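Local coordinates for putative isomerase YbhH (Escherichia coli, PDB 6OTV), which is a PrpF-family protein with probable isomerase activity, whose substrate and reaction are not established, at residues A17-E22 and K33-I38; K236-G241 and V247-V252; T280-I285 and L317-S322. One frame throughout, in Å; residues are numbered along the deposited sequence. Where two conformers were deposited one is given.

Interaction 1 (A17-E22 and K33-I38); sequences AFLLAE and KILMAI. With EDO (1,2-ethanediol), chain L.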
ATOM      1  N   ALA A  17      24.165  -5.648 -11.546  1.00 29.77           N
ATOM      2  CA  ALA A  17      24.361  -6.321 -10.272  1.00 30.14           C
ATOM      3  C   ALA A  17      23.150  -6.143  -9.372  1.00 26.38           C
ATOM      4  O   ALA A  17      22.578  -5.050  -9.280  1.00 26.78           O
ATOM      5  CB  ALA A  17      25.599  -5.794  -9.550  1.00 23.70           C
ATOM      6  N   PHE A  18      22.771  -7.227  -8.706  1.00 28.22           N
ATOM      7  CA  PHE A  18      21.759  -7.214  -7.661  1.00 27.74           C
ATOM      8  C   PHE A  18      22.455  -7.519  -6.340  1.00 26.12           C
ATOM      9  O   PHE A  18      23.093  -8.568  -6.194  1.00 25.99           O
ATOM     10  CB  PHE A  18      20.647  -8.219  -7.966  1.00 27.52           C
ATOM     11  CG  PHE A  18      19.680  -7.745  -9.025  1.00 29.98           C
ATOM     12  CD1 PHE A  18      20.069  -7.661 -10.352  1.00 29.21           C
ATOM     13  CD2 PHE A  18      18.385  -7.378  -8.689  1.00 30.99           C
ATOM     14  CE1 PHE A  18      19.188  -7.219 -11.326  1.00 33.64           C
ATOM     15  CE2 PHE A  18      17.497  -6.937  -9.656  1.00 31.34           C
ATOM     16  CZ  PHE A  18      17.899  -6.856 -10.977  1.00 35.34           C
ATOM     17  N   LEU A  19      22.352  -6.588  -5.395  1.00 24.50           N
ATOM     18  CA  LEU A  19      23.105  -6.629  -4.153  1.00 25.10           C
ATOM     19  C   LEU A  19      22.161  -6.488  -2.970  1.00 31.35           C
ATOM     20  O   LEU A  19      21.121  -5.830  -3.061  1.00 27.45           O
ATOM     21  CB  LEU A  19      24.153  -5.507  -4.102  1.00 31.10           C
ATOM     22  CG  LEU A  19      25.138  -5.434  -5.272  1.00 38.44           C
ATOM     23  CD1 LEU A  19      25.915  -4.127  -5.243  1.00 35.38           C
ATOM     24  CD2 LEU A  19      26.085  -6.626  -5.240  1.00 37.72           C
ATOM     25  N   LEU A  20      22.532  -7.115  -1.859  1.00 32.39           N
ATOM     26  CA  LEU A  20      21.853  -6.905  -0.590  1.00 30.21           C
ATOM     27  C   LEU A  20      22.467  -5.706   0.115  1.00 34.13           C
ATOM     28  O   LEU A  20      23.692  -5.566   0.173  1.00 34.45           O
ATOM     29  CB  LEU A  20      21.962  -8.143   0.301  1.00 27.38           C
ATOM     30  CG  LEU A  20      21.228  -9.400  -0.162  1.00 33.96           C
ATOM     31  CD1 LEU A  20      21.641 -10.585   0.694  1.00 31.86           C
ATOM     32  CD2 LEU A  20      19.726  -9.189  -0.092  1.00 27.58           C
ATOM     33  N   ALA A  21      21.608  -4.839   0.656  1.00 39.88           N
ATOM     34  CA  ALA A  21      22.092  -3.642   1.335  1.00 38.08           C
ATOM     35  C   ALA A  21      22.966  -3.969   2.538  1.00 36.11           C
ATOM     36  O   ALA A  21      23.785  -3.132   2.937  1.00 43.97           O
ATOM     37  CB  ALA A  21      20.911  -2.767   1.759  1.00 35.54           C
ATOM     38  N   GLU A  22      22.815  -5.165   3.119  1.00 39.00           N
ATOM     39  CA  GLU A  22      23.684  -5.589   4.215  1.00 43.14           C
ATOM     40  C   GLU A  22      25.155  -5.491   3.836  1.00 39.95           C
ATOM     41  O   GLU A  22      25.999  -5.152   4.672  1.00 40.59           O
ATOM     42  CB  GLU A  22      23.368  -7.028   4.618  1.00 44.89           C
ATOM     43  CG  GLU A  22      22.177  -7.221   5.515  1.00 60.26           C
ATOM     44  CD  GLU A  22      21.879  -8.692   5.730  1.00 75.11           C
ATOM     45  OE1 GLU A  22      22.491  -9.526   5.025  1.00 68.70           O
ATOM     46  OE2 GLU A  22      21.041  -9.016   6.599  1.00 84.81           O
ATOM     47  N   LYS A  33      31.818   4.240  -4.503  1.00 32.59           N
ATOM     48  CA  LYS A  33      33.098   3.719  -4.972  1.00 40.38           C
ATOM     49  C   LYS A  33      33.029   2.213  -5.200  1.00 37.77           C
ATOM     50  O   LYS A  33      33.584   1.696  -6.176  1.00 37.69           O
ATOM     51  CB  LYS A  33      34.208   4.058  -3.976  1.00 48.48           C
ATOM     52  CG  LYS A  33      34.740   5.477  -4.084  1.00 59.20           C
ATOM     53  CD  LYS A  33      35.990   5.655  -3.232  1.00 69.88           C
ATOM     54  CE  LYS A  33      36.639   7.013  -3.461  1.00 78.83           C
ATOM     55  NZ  LYS A  33      35.740   8.137  -3.079  1.00 83.85           N
ATOM     56  N   ILE A  34      32.340   1.494  -4.313  1.00 33.14           N
ATOM     57  CA  ILE A  34      32.198   0.053  -4.481  1.00 32.69           C
ATOM     58  C   ILE A  34      31.387  -0.262  -5.730  1.00 36.09           C
ATOM     59  O   ILE A  34      31.736  -1.163  -6.501  1.00 32.02           O
ATOM     60  CB  ILE A  34      31.574  -0.562  -3.216  1.00 36.74           C
ATOM     61  CG1 ILE A  34      32.559  -0.455  -2.050  1.00 36.25           C
ATOM     62  CG2 ILE A  34      31.161  -2.008  -3.459  1.00 31.74           C
ATOM     63  CD1 ILE A  34      31.985  -0.867  -0.725  1.00 30.93           C
ATOM     64  N   LEU A  35      30.303   0.486  -5.961  1.00 27.74           N
ATOM     65  CA  LEU A  35      29.476   0.242  -7.137  1.00 31.22           C
ATOM     66  C   LEU A  35      30.264   0.468  -8.422  1.00 32.12           C
ATOM     67  O   LEU A  35      30.122  -0.292  -9.387  1.00 31.58           O
ATOM     68  CB  LEU A  35      28.234   1.133  -7.103  1.00 33.60           C
ATOM     69  CG  LEU A  35      27.300   0.952  -5.904  1.00 35.02           C
ATOM     70  CD1 LEU A  35      26.016   1.751  -6.093  1.00 28.92           C
ATOM     71  CD2 LEU A  35      26.993  -0.520  -5.681  1.00 30.01           C
ATOM     72  N   MET A  36      31.099   1.511  -8.453  1.00 31.13           N
ATOM     73  CA  MET A  36      31.941   1.744  -9.622  1.00 35.40           C
ATOM     74  C   MET A  36      32.920   0.597  -9.826  1.00 34.03           C
ATOM     75  O   MET A  36      33.138   0.150 -10.959  1.00 31.68           O
ATOM     76  CB  MET A  36      32.694   3.067  -9.480  1.00 31.04           C
ATOM     77  CG  MET A  36      31.806   4.297  -9.363  1.00 38.91           C
ATOM     78  SD  MET A  36      32.774   5.783  -9.018  1.00 51.57           S
ATOM     79  CE  MET A  36      31.501   6.914  -8.466  1.00 60.03           C
ATOM     80  N   ALA A  37      33.515   0.102  -8.735  1.00 30.71           N
ATOM     81  CA  ALA A  37      34.475  -0.991  -8.844  1.00 30.44           C
ATOM     82  C   ALA A  37      33.809  -2.289  -9.280  1.00 31.73           C
ATOM     83  O   ALA A  37      34.448  -3.121  -9.933  1.00 35.03           O
ATOM     84  CB  ALA A  37      35.200  -1.190  -7.513  1.00 28.22           C
ATOM     85  N   ILE A  38      32.536  -2.487  -8.927  1.00 26.24           N
ATOM     86  CA  ILE A  38      31.840  -3.693  -9.363  1.00 29.65           C
ATOM     87  C   ILE A  38      31.631  -3.669 -10.871  1.00 28.75           C
ATOM     88  O   ILE A  38      31.851  -4.674 -11.559  1.00 32.88           O
ATOM     89  CB  ILE A  38      30.506  -3.853  -8.609  1.00 29.77           C
ATOM     90  CG1 ILE A  38      30.755  -4.116  -7.122  1.00 29.03           C
ATOM     91  CG2 ILE A  38      29.689  -4.990  -9.200  1.00 24.68           C
ATOM     92  CD1 ILE A  38      29.479  -4.259  -6.313  1.00 25.81           C
TER
HETATM   93  C1  EDO L 410      18.423  -7.693   4.263  1.00 44.25           C
HETATM   94  O1  EDO L 410      17.379  -6.716   4.365  1.00 37.80           O
HETATM   95  C2  EDO L 410      19.420  -7.278   3.186  1.00 49.52           C
HETATM   96  O2  EDO L 410      19.972  -5.995   3.502  1.00 44.85           O

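Interaction 2 (K236-G241 and V247-V252); sequences KAMGLG and VIPKPV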
ATOM      1  N   LYS A 236       7.129  25.197 -15.049  1.00 83.47           N
ATOM      2  CA  LYS A 236       6.655  26.277 -14.191  1.00 88.13           C
ATOM      3  C   LYS A 236       5.140  26.241 -14.041  1.00 86.34           C
ATOM      4  O   LYS A 236       4.610  26.636 -12.997  1.00 94.56           O
ATOM      5  CB  LYS A 236       7.103  27.630 -14.746  1.00 84.21           C
ATOM      6  N   ALA A 237       4.430  25.760 -15.063  1.00 76.32           N
ATOM      7  CA  ALA A 237       2.978  25.683 -15.004  1.00 70.99           C
ATOM      8  C   ALA A 237       2.480  24.505 -14.179  1.00 72.41           C
ATOM      9  O   ALA A 237       1.347  24.545 -13.688  1.00 74.83           O
ATOM     10  CB  ALA A 237       2.398  25.599 -16.419  1.00 58.40           C
ATOM     11  N   MET A 238       3.294  23.462 -14.015  1.00 73.63           N
ATOM     12  CA  MET A 238       2.903  22.274 -13.269  1.00 75.18           C
ATOM     13  C   MET A 238       3.291  22.342 -11.797  1.00 77.16           C
ATOM     14  O   MET A 238       3.408  21.295 -11.149  1.00 71.64           O
ATOM     15  CB  MET A 238       3.516  21.025 -13.903  1.00 71.36           C
ATOM     16  CG  MET A 238       2.855  20.588 -15.193  1.00 76.27           C
ATOM     17  SD  MET A 238       3.728  19.179 -15.893  1.00 69.13           S
ATOM     18  CE  MET A 238       5.395  19.794 -15.781  1.00 68.62           C
ATOM     19  N   GLY A 239       3.495  23.540 -11.257  1.00 77.89           N
ATOM     20  CA  GLY A 239       3.835  23.691  -9.860  1.00 81.32           C
ATOM     21  C   GLY A 239       5.311  23.610  -9.547  1.00 83.72           C
ATOM     22  O   GLY A 239       5.679  23.665  -8.365  1.00 91.11           O
ATOM     23  N   LEU A 240       6.164  23.465 -10.553  1.00 80.87           N
ATOM     24  CA  LEU A 240       7.602  23.496 -10.357  1.00 81.54           C
ATOM     25  C   LEU A 240       8.115  24.882 -10.760  1.00 82.00           C
ATOM     26  O   LEU A 240       7.333  25.829 -10.912  1.00 82.15           O
ATOM     27  CB  LEU A 240       8.269  22.362 -11.152  1.00 80.45           C
ATOM     28  CG  LEU A 240       7.528  21.055 -11.470  1.00 76.76           C
ATOM     29  CD1 LEU A 240       8.461  20.100 -12.209  1.00 73.99           C
ATOM     30  CD2 LEU A 240       6.945  20.378 -10.234  1.00 73.12           C
ATOM     31  N   GLY A 241       9.423  25.013 -10.942  1.00 82.64           N
ATOM     32  CA  GLY A 241       9.984  26.289 -11.342  1.00 92.40           C
ATOM     33  C   GLY A 241      11.456  26.198 -11.675  1.00 94.69           C
ATOM     34  O   GLY A 241      12.224  25.583 -10.930  1.00100.35           O
ATOM     35  N   VAL A 247      15.676  17.227 -14.473  1.00 69.82           N
ATOM     36  CA  VAL A 247      15.419  16.248 -15.523  1.00 65.82           C
ATOM     37  C   VAL A 247      13.929  16.011 -15.726  1.00 66.16           C
ATOM     38  O   VAL A 247      13.546  15.101 -16.467  1.00 65.80           O
ATOM     39  CB  VAL A 247      16.150  14.924 -15.241  1.00 62.39           C
ATOM     40  CG1 VAL A 247      17.660  15.137 -15.246  1.00 68.31           C
ATOM     41  CG2 VAL A 247      15.709  14.324 -13.912  1.00 57.23           C
ATOM     42  N   ILE A 248      13.077  16.798 -15.074  1.00 68.10           N
ATOM     43  CA  ILE A 248      11.633  16.701 -15.265  1.00 66.97           C
ATOM     44  C   ILE A 248      11.090  18.090 -15.592  1.00 71.04           C
ATOM     45  O   ILE A 248      11.709  19.097 -15.216  1.00 74.89           O
ATOM     46  CB  ILE A 248      10.945  16.106 -14.023  1.00 64.14           C
ATOM     47  CG1 ILE A 248      11.198  17.010 -12.814  1.00 67.45           C
ATOM     48  CG2 ILE A 248      11.438  14.694 -13.750  1.00 64.09           C
ATOM     49  CD1 ILE A 248      10.398  16.668 -11.598  1.00 68.86           C
ATOM     50  N   PRO A 249       9.951  18.205 -16.309  1.00 68.99           N
ATOM     51  CA  PRO A 249       9.201  17.080 -16.884  1.00 57.71           C
ATOM     52  C   PRO A 249       9.884  16.522 -18.122  1.00 57.94           C
ATOM     53  O   PRO A 249      10.612  17.251 -18.789  1.00 62.97           O
ATOM     54  CB  PRO A 249       7.856  17.707 -17.243  1.00 53.55           C
ATOM     55  CG  PRO A 249       8.219  19.104 -17.611  1.00 62.47           C
ATOM     56  CD  PRO A 249       9.291  19.490 -16.606  1.00 69.16           C
ATOM     57  N   LYS A 250       9.669  15.245 -18.407  1.00 53.61           N
ATOM     58  CA  LYS A 250      10.226  14.643 -19.608  1.00 55.34           C
ATOM     59  C   LYS A 250       9.312  14.947 -20.789  1.00 53.04           C
ATOM     60  O   LYS A 250       8.160  14.498 -20.796  1.00 57.54           O
ATOM     61  CB  LYS A 250      10.369  13.139 -19.435  1.00 52.30           C
ATOM     62  CG  LYS A 250      11.267  12.716 -18.290  1.00 52.73           C
ATOM     63  CD  LYS A 250      12.634  12.249 -18.777  1.00 59.63           C
ATOM     64  CE  LYS A 250      13.395  11.512 -17.670  1.00 56.50           C
ATOM     65  NZ  LYS A 250      13.499  12.322 -16.420  1.00 56.73           N
ATOM     66  N   PRO A 251       9.765  15.708 -21.786  1.00 50.70           N
ATOM     67  CA  PRO A 251       8.913  15.965 -22.955  1.00 52.71           C
ATOM     68  C   PRO A 251       8.819  14.737 -23.845  1.00 48.11           C
ATOM     69  O   PRO A 251       9.791  13.998 -24.023  1.00 40.92           O
ATOM     70  CB  PRO A 251       9.619  17.127 -23.664  1.00 56.05           C
ATOM     71  CG  PRO A 251      11.040  17.024 -23.234  1.00 52.67           C
ATOM     72  CD  PRO A 251      11.025  16.469 -21.838  1.00 45.61           C
ATOM     73  N   VAL A 252       7.623  14.509 -24.386  1.00 38.67           N
ATOM     74  CA  VAL A 252       7.338  13.346 -25.219  1.00 40.24           C
ATOM     75  C   VAL A 252       6.675  13.819 -26.502  1.00 39.51           C
ATOM     76  O   VAL A 252       5.584  14.401 -26.463  1.00 43.26           O
ATOM     77  CB  VAL A 252       6.433  12.326 -24.508  1.00 42.02           C
ATOM     78  CG1 VAL A 252       6.151  11.165 -25.441  1.00 33.28           C
ATOM     79  CG2 VAL A 252       7.074  11.848 -23.211  1.00 42.50           C
TER

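Interaction 3 (T280-I285 and L317-S322); sequences TGAIAI and LDVHLS. With EDO (1,2-ethanediol), chain O.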
ATOM      1  N   THR A 280       8.237   4.235 -16.818  1.00 36.71           N
ATOM      2  CA  THR A 280       7.451   5.304 -16.212  1.00 40.95           C
ATOM      3  C   THR A 280       6.848   6.211 -17.275  1.00 37.16           C
ATOM      4  O   THR A 280       5.685   6.617 -17.168  1.00 37.60           O
ATOM      5  CB  THR A 280       8.310   6.114 -15.241  1.00 42.99           C
ATOM      6  OG1 THR A 280       9.434   6.665 -15.937  1.00 53.20           O
ATOM      7  CG2 THR A 280       8.805   5.230 -14.108  1.00 39.63           C
ATOM      8  N   GLY A 281       7.621   6.536 -18.313  1.00 39.56           N
ATOM      9  CA  GLY A 281       7.063   7.289 -19.423  1.00 29.53           C
ATOM     10  C   GLY A 281       5.930   6.548 -20.107  1.00 30.43           C
ATOM     11  O   GLY A 281       4.935   7.154 -20.514  1.00 30.07           O
ATOM     12  N   ALA A 282       6.060   5.225 -20.230  1.00 28.28           N
ATOM     13  CA  ALA A 282       4.998   4.434 -20.840  1.00 31.89           C
ATOM     14  C   ALA A 282       3.723   4.492 -20.009  1.00 32.09           C
ATOM     15  O   ALA A 282       2.616   4.500 -20.559  1.00 30.53           O
ATOM     16  CB  ALA A 282       5.461   2.988 -21.031  1.00 26.45           C
ATOM     17  N   ILE A 283       3.857   4.541 -18.682  1.00 31.47           N
ATOM     18  CA  ILE A 283       2.682   4.669 -17.822  1.00 28.68           C
ATOM     19  C   ILE A 283       1.967   5.984 -18.106  1.00 32.10           C
ATOM     20  O   ILE A 283       0.740   6.026 -18.265  1.00 32.52           O
ATOM     21  CB  ILE A 283       3.080   4.560 -16.339  1.00 42.40           C
ATOM     22  CG1 ILE A 283       3.855   3.267 -16.069  1.00 44.89           C
ATOM     23  CG2 ILE A 283       1.848   4.656 -15.448  1.00 39.06           C
ATOM     24  CD1 ILE A 283       3.158   2.021 -16.541  1.00 44.89           C
ATOM     25  N   ALA A 284       2.729   7.077 -18.180  1.00 28.44           N
ATOM     26  CA  ALA A 284       2.133   8.396 -18.366  1.00 34.85           C
ATOM     27  C   ALA A 284       1.438   8.506 -19.718  1.00 36.24           C
ATOM     28  O   ALA A 284       0.304   8.990 -19.806  1.00 39.39           O
ATOM     29  CB  ALA A 284       3.205   9.477 -18.220  1.00 30.04           C
ATOM     30  N   ILE A 285       2.106   8.059 -20.784  1.00 28.03           N
ATOM     31  CA  ILE A 285       1.548   8.184 -22.129  1.00 27.43           C
ATOM     32  C   ILE A 285       0.302   7.319 -22.277  1.00 28.51           C
ATOM     33  O   ILE A 285      -0.721   7.765 -22.811  1.00 32.25           O
ATOM     34  CB  ILE A 285       2.608   7.822 -23.181  1.00 28.26           C
ATOM     35  CG1 ILE A 285       3.795   8.776 -23.076  1.00 31.33           C
ATOM     36  CG2 ILE A 285       2.005   7.862 -24.576  1.00 29.73           C
ATOM     37  CD1 ILE A 285       5.075   8.197 -23.613  1.00 41.62           C
ATOM     38  N   LEU A 317       5.865  -1.506 -26.535  1.00 45.81           N
ATOM     39  CA  LEU A 317       5.684  -1.929 -25.153  1.00 41.95           C
ATOM     40  C   LEU A 317       4.197  -1.964 -24.842  1.00 39.71           C
ATOM     41  O   LEU A 317       3.473  -1.017 -25.160  1.00 40.67           O
ATOM     42  CB  LEU A 317       6.419  -0.981 -24.196  1.00 34.89           C
ATOM     43  CG  LEU A 317       6.663  -1.418 -22.751  1.00 44.17           C
ATOM     44  CD1 LEU A 317       5.599  -0.857 -21.838  1.00 52.66           C
ATOM     45  CD2 LEU A 317       6.727  -2.935 -22.628  1.00 47.29           C
ATOM     46  N   ASP A 318       3.745  -3.061 -24.235  1.00 33.63           N
ATOM     47  CA  ASP A 318       2.348  -3.216 -23.846  1.00 32.93           C
ATOM     48  C   ASP A 318       2.148  -2.734 -22.415  1.00 34.35           C
ATOM     49  O   ASP A 318       2.869  -3.155 -21.504  1.00 30.62           O
ATOM     50  CB  ASP A 318       1.909  -4.677 -23.970  1.00 45.83           C
ATOM     51  CG  ASP A 318       1.614  -5.082 -25.404  1.00 62.33           C
ATOM     52  OD1 ASP A 318       0.990  -4.284 -26.136  1.00 59.53           O
ATOM     53  OD2 ASP A 318       2.005  -6.202 -25.795  1.00 73.75           O
ATOM     54  N   VAL A 319       1.176  -1.847 -22.222  1.00 27.32           N
ATOM     55  CA  VAL A 319       0.773  -1.387 -20.898  1.00 26.60           C
ATOM     56  C   VAL A 319      -0.693  -1.742 -20.713  1.00 30.47           C
ATOM     57  O   VAL A 319      -1.533  -1.377 -21.543  1.00 31.47           O
ATOM     58  CB  VAL A 319       0.985   0.126 -20.714  1.00 28.32           C
ATOM     59  CG1 VAL A 319       0.616   0.541 -19.290  1.00 26.22           C
ATOM     60  CG2 VAL A 319       2.417   0.519 -21.037  1.00 25.58           C
ATOM     61  N   HIS A 320      -0.994  -2.471 -19.643  0.52 29.05           N
ATOM     62  CA  HIS A 320      -2.369  -2.806 -19.300  0.52 30.05           C
ATOM     63  C   HIS A 320      -2.894  -1.772 -18.315  0.52 30.92           C
ATOM     64  O   HIS A 320      -2.309  -1.573 -17.244  0.52 35.45           O
ATOM     65  CB  HIS A 320      -2.467  -4.212 -18.709  0.52 31.47           C
ATOM     66  CG  HIS A 320      -3.871  -4.639 -18.412  0.52 38.19           C
ATOM     67  ND1 HIS A 320      -4.407  -4.609 -17.142  0.52 40.58           N
ATOM     68  CD2 HIS A 320      -4.855  -5.094 -19.225  0.52 40.50           C
ATOM     69  CE1 HIS A 320      -5.657  -5.034 -17.184  0.52 38.25           C
ATOM     70  NE2 HIS A 320      -5.954  -5.334 -18.436  0.52 31.57           N
ATOM     71  N   LEU A 321      -3.981  -1.108 -18.684  1.00 31.44           N
ATOM     72  CA  LEU A 321      -4.638  -0.131 -17.832  1.00 30.87           C
ATOM     73  C   LEU A 321      -5.926  -0.709 -17.258  1.00 42.65           C
ATOM     74  O   LEU A 321      -6.527  -1.631 -17.816  1.00 49.76           O
ATOM     75  CB  LEU A 321      -4.942   1.154 -18.606  1.00 32.54           C
ATOM     76  CG  LEU A 321      -3.759   2.077 -18.889  1.00 42.59           C
ATOM     77  CD1 LEU A 321      -4.261   3.421 -19.378  1.00 45.77           C
ATOM     78  CD2 LEU A 321      -2.910   2.250 -17.644  1.00 40.75           C
ATOM     79  N   SER A 322      -6.347  -0.140 -16.133  1.00 40.97           N
ATOM     80  CA  SER A 322      -7.496  -0.628 -15.384  1.00 34.84           C
ATOM     81  C   SER A 322      -7.894   0.439 -14.376  1.00 45.07           C
ATOM     82  O   SER A 322      -7.040   1.153 -13.843  1.00 43.83           O
ATOM     83  CB  SER A 322      -7.172  -1.949 -14.674  1.00 42.16           C
ATOM     84  OG  SER A 322      -8.081  -2.208 -13.620  1.00 64.19           O
TER
HETATM   85  C1  EDO O 413      -8.416   0.211  -8.806  1.00 46.36           C
HETATM   86  O1  EDO O 413      -8.790   1.376  -9.551  1.00 36.53           O
HETATM   87  C2  EDO O 413      -7.446  -0.656  -9.604  1.00 42.36           C
HETATM   88  O2  EDO O 413      -8.116  -1.226 -10.735  1.00 47.38           O

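Interaction 1 (A17-E22 and K33-I38)
This contact seats helix 28-39 on strand 14-20, one wall of the N-terminal β-structure in a chain that belongs to the diaminopimelate epimerase clan. The packing is purely apolar and is centred on Leu19. Its CD1 methyl touches two residues of the helix at once: it meets Ile38 CD1 at 3.7 Å, the two side chains coming tip to tip, and it lies 3.8 Å from Leu35 CD2, where the leucines run alongside each other in opposite directions. Leu35 leaves its helix obliquely, and only the end of its side chain swings in toward the strand. Ile38 uses both of its branches. With chi1 at -66°, CG1 stands beside the backbone N and carries CD1 out to Leu19, while CG2, anti to that N, faces Ala17 CB across a looser 4.2 Å. The short strand and helix segments run at 143°, closer to antiparallel than to parallel, and their axes stay 11.0 Å apart, so the gap is bridged by side-chain ends and no hydrogen bond crosses it. At the far end of 17-22, Glu22 N gives a weak bond to a 1,2-ethanediol, probably a crystallisation additive, which Arg65 N also binds. Strand 14-20 is held between strand 3-11, through Phe18 and Val7, and the parallel strand 59-65, through the backbones of Ala17 and Leu19. Ile4 and Cys6 extend the apolar layer beneath helix 28-39, whereas Phe18 and Leu20 pack on helix 94-106, so the strand is sandwiched between two helices.

Interaction 2 (K236-G241 and V247-V252)
Helical geometry is lost at Met238, Gly239 turns to positive phi (87°), and in the second segment the peptide between Ile248 and Pro249 is cis. The contact thus joins the C-terminal end of helix 221-237 to the lead-in of strand 250-255, in the C-terminal part of this diaminopimelate epimerase-like fold. Two apolar pairs make it. Met238 has its chain bent at chi3 (-48°), which brings the CE methyl onto the proline ring, 3.4 Å from Pro249 CG and 3.5 Å from Pro249 CB, an approach whose shortness carries little weight at 2.40 Å resolution. Leu240 and Ile248 form the second pair, crossing at about a right angle with Leu240 CD1 4.0 Å from Ile248 CD1. Ile248 CG1 stands between the backbone N and the carbonyl carbon (chi1 61°), and with chi2 extended CD1 carries on out toward the leucine. Pro176 and Thr177 also touch Met238, while Arg231 of the helix packs on Pro249. Beyond the cis proline, Lys250 folds its chain back so that NZ donates to Val247 O at 2.8 Å, approaching from above the carbonyl plane.

Interaction 3 (T280-I285 and L317-S322)
No ring or other flat group lies between Ala282 and Ile283 of the helix and Leu317 and Val319 of the strand; aliphatic branches do all the touching. The flat groups of 317-322 take no part: the Asp318 carboxylate belongs to a residue pointing away from the helix, its OD1 accepting bonds from Asn307 ND2 and Asn309 ND2, and the side chain of exposed His320, modelled in two conformers, touches Ser334 of strand 332-344. On the buried side, Val319 spreads its two methyls over consecutive helix residues. CG1, anti to the backbone N (chi1 -177°), lies 4.0 Å from Ile283 CD1, and CG2 lies 3.9 Å from Ala282 CB. Ile283 starts away from the strand, but its chain is bent: chi2 at -53° brings CD1 back, and the two side chains cross at about a right angle. Ala282 CB points toward the strand, where it also meets Leu317 CD1 at 3.9 Å. The CA atoms of Ile283 and Val319 are 7.1 Å apart and the segment axes 9.1 Å apart at 52°, consistent with the small Ala282 at the interface. At the strand's end, Ser322 OG shares a 3.0 Å hydrogen bond with O2 of a 1,2-ethanediol, probably from the crystallisation liquor. Strand 315-322 pairs with strands 306-312 and 332-344, while Ile285 packs on Ile263 and Val265 of strand 263-267. A buried helix with strands on more than one flank is consistent with the diaminopimelate epimerase fold, where each half is a barrel closed around a central helix.

Along the chain the three contacts come one after another, each closing before the next opens. Interaction 1 stands apart in the N-terminal part, its centre about 32 Å from that of interaction 2 and about 30 Å from that of interaction 3, with the chain's centre between 1 and 3. Interactions 2 and 3 are neighbours, about 19 Å between centres, and touch where Val252 CG1 meets Ile285 CD1 at 3.6 Å: strand 250-255, which interaction 2 leads into, packs on helix 279-290 of interaction 3. Long strand 332-344 pairs with both 3-11 and 315-322, linking the two halves. The layout fits the two-lobed architecture of this clan.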